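Local coordinates for protein putative peptidase (Bacteroides fragilis, PDB 5DYN) that probably cleaves and thereby activates the B. fragilis toxin, as a clostripain-family (C11) cysteine protease, at residues Gly144-Arg150 with Phe202-Ala208. Sequence-based numbering, arbitrary orientation.
Sequences GVMCYDR and FTMNQDA. With NA (sodium ion), chain I.
Gly144 O and Asp207 OD1 hold one sodium ion between the two segments, at 2.5 and 2.7 Å. Asn205 also lies at the site, with ND2 as modelled 2.8 Å from the ion. An NH2 group would not ligate a cation, so the placing of this amide's N and O is doubtful. A type I turn from Asn205 to Ala208 holds both side chains near the ion. The second carboxylate oxygen, Asp207 OD2, has a long, weak ion pair with Arg162.

Met146 fills the middle of the contact. Its CG is anti to the backbone N (chi1 175°), and a bend at chi2 carries the thioether across to Asn205. There Asn205 N gives a weak but nearly straight hydrogen bond to Met146 SD, 3.6 Å long. Met146 CE ends among Phe202, Thr203 and Met204, lying in the plane of the Phe202 ring at its edge.

In this C-terminal, clostripain-family part of the protein, the contact sets the loop before strand 158-159 against the end of strand 200-203, an outermost strand of the mixed five-stranded sheet, and the turn that follows it.

Arg150 covers one face of Phe202. Its CG makes a CH-pi contact 3.6 Å from the ring centroid. The guanidinium lies nearly parallel to the ring, 13° between planes, with NE 3.3 Å from Phe202 CD2. Its rotation is fixed by Cys147 O, which accepts a 2.8 Å bond from Arg150 NH2 and a weaker one from NE.

Met204 SD meets the edge of Tyr148 in a Met-aromatic contact, 3.7 Å from CE1. Tyr148 OH touches the Ala208 methyl and is hydrogen-bonded to Asp159 and Gly210.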
# COMPACT_ATOMS: atom_id res chain seq x y z
N GLY B 144 -13.13 20.73 2.42
CA GLY B 144 -11.88 20.99 3.12
C GLY B 144 -11.19 19.72 3.57
O GLY B 144 -10.01 19.74 3.91
N VAL B 145 -11.93 18.62 3.59
CA VAL B 145 -11.35 17.32 3.91
C VAL B 145 -10.85 16.66 2.63
O VAL B 145 -11.65 16.26 1.78
CB VAL B 145 -12.35 16.38 4.60
CG1 VAL B 145 -11.69 15.04 4.91
CG2 VAL B 145 -12.90 17.01 5.87
N MET B 146 -9.53 16.57 2.49
CA MET B 146 -8.90 16.02 1.29
C MET B 146 -9.49 14.66 0.93
O MET B 146 -9.57 13.77 1.77
CB MET B 146 -7.39 15.87 1.48
CG MET B 146 -6.69 15.20 0.30
SD MET B 146 -6.82 16.16 -1.22
CE MET B 146 -6.12 15.02 -2.42
N CYS B 147 -9.91 14.54 -0.32
CA CYS B 147 -10.40 13.27 -0.84
C CYS B 147 -9.36 12.69 -1.78
O CYS B 147 -9.05 13.28 -2.82
CB CYS B 147 -11.73 13.46 -1.56
SG CYS B 147 -12.50 11.92 -2.10
N TYR B 148 -8.81 11.53 -1.42
CA TYR B 148 -7.80 10.87 -2.24
C TYR B 148 -8.42 10.13 -3.43
O TYR B 148 -7.70 9.68 -4.32
CB TYR B 148 -6.99 9.88 -1.40
CG TYR B 148 -6.22 10.50 -0.26
CD1 TYR B 148 -5.17 11.39 -0.50
CD2 TYR B 148 -6.52 10.19 1.06
CE1 TYR B 148 -4.46 11.96 0.55
CE2 TYR B 148 -5.82 10.75 2.11
CZ TYR B 148 -4.79 11.63 1.85
OH TYR B 148 -4.09 12.18 2.90
N ASP B 149 -9.74 10.00 -3.42
CA ASP B 149 -10.45 9.28 -4.46
C ASP B 149 -11.10 10.26 -5.44
O ASP B 149 -12.09 10.92 -5.12
CB ASP B 149 -11.50 8.35 -3.85
CG ASP B 149 -12.03 7.32 -4.84
OD1 ASP B 149 -11.94 7.55 -6.06
OD2 ASP B 149 -12.55 6.28 -4.38
N ARG B 150 -10.55 10.33 -6.64
CA ARG B 150 -10.96 11.32 -7.62
C ARG B 150 -12.08 10.81 -8.53
O ARG B 150 -12.52 11.51 -9.44
CB ARG B 150 -9.76 11.75 -8.45
CG ARG B 150 -8.73 12.51 -7.64
CD ARG B 150 -9.26 13.90 -7.33
NE ARG B 150 -9.14 14.25 -5.92
CZ ARG B 150 -9.47 15.44 -5.43
NH1 ARG B 150 -9.94 16.39 -6.23
NH2 ARG B 150 -9.33 15.69 -4.13
N PHE B 202 -4.83 16.54 -10.10
CA PHE B 202 -5.64 17.06 -9.01
C PHE B 202 -4.75 17.55 -7.88
O PHE B 202 -3.66 17.04 -7.67
CB PHE B 202 -6.62 16.00 -8.50
CG PHE B 202 -5.97 14.84 -7.81
CD1 PHE B 202 -5.41 13.80 -8.53
CD2 PHE B 202 -5.93 14.78 -6.42
CE1 PHE B 202 -4.81 12.73 -7.89
CE2 PHE B 202 -5.33 13.71 -5.77
CZ PHE B 202 -4.77 12.68 -6.51
N THR B 203 -5.23 18.56 -7.15
CA THR B 203 -4.46 19.15 -6.07
C THR B 203 -4.42 18.26 -4.82
O THR B 203 -5.45 17.75 -4.38
CB THR B 203 -5.02 20.54 -5.67
OG1 THR B 203 -5.06 21.39 -6.82
CG2 THR B 203 -4.16 21.18 -4.59
N MET B 204 -3.22 18.07 -4.28
CA MET B 204 -3.06 17.41 -3.00
C MET B 204 -3.02 18.46 -1.89
O MET B 204 -2.04 19.20 -1.78
CB MET B 204 -1.78 16.57 -2.98
CG MET B 204 -1.51 15.89 -1.64
SD MET B 204 -2.71 14.59 -1.29
CE MET B 204 -2.26 13.38 -2.53
N ASN B 205 -4.08 18.53 -1.10
CA ASN B 205 -4.17 19.50 -0.01
C ASN B 205 -2.95 19.47 0.91
O ASN B 205 -2.47 18.40 1.27
CB ASN B 205 -5.44 19.28 0.80
CG ASN B 205 -6.69 19.61 0.02
OD1 ASN B 205 -6.62 20.02 -1.13
ND2 ASN B 205 -7.85 19.42 0.64
N GLN B 206 -2.47 20.65 1.27
CA GLN B 206 -1.22 20.78 2.00
C GLN B 206 -1.34 20.31 3.44
O GLN B 206 -0.33 20.06 4.10
CB GLN B 206 -0.73 22.23 1.96
CG GLN B 206 -0.35 22.72 0.56
CD GLN B 206 0.77 21.92 -0.08
OE1 GLN B 206 1.74 21.54 0.59
NE2 GLN B 206 0.65 21.64 -1.37
N ASP B 207 -2.57 20.18 3.93
CA ASP B 207 -2.79 19.74 5.31
C ASP B 207 -3.15 18.26 5.40
O ASP B 207 -3.43 17.75 6.48
CB ASP B 207 -3.88 20.59 5.98
CG ASP B 207 -5.19 20.59 5.20
OD1 ASP B 207 -5.32 19.81 4.23
OD2 ASP B 207 -6.09 21.37 5.57
N ALA B 208 -3.15 17.57 4.26
CA ALA B 208 -3.34 16.13 4.25
C ALA B 208 -2.14 15.46 4.92
O ALA B 208 -1.02 15.98 4.86
CB ALA B 208 -3.53 15.61 2.84
NA NA I . -7.70 18.85 3.39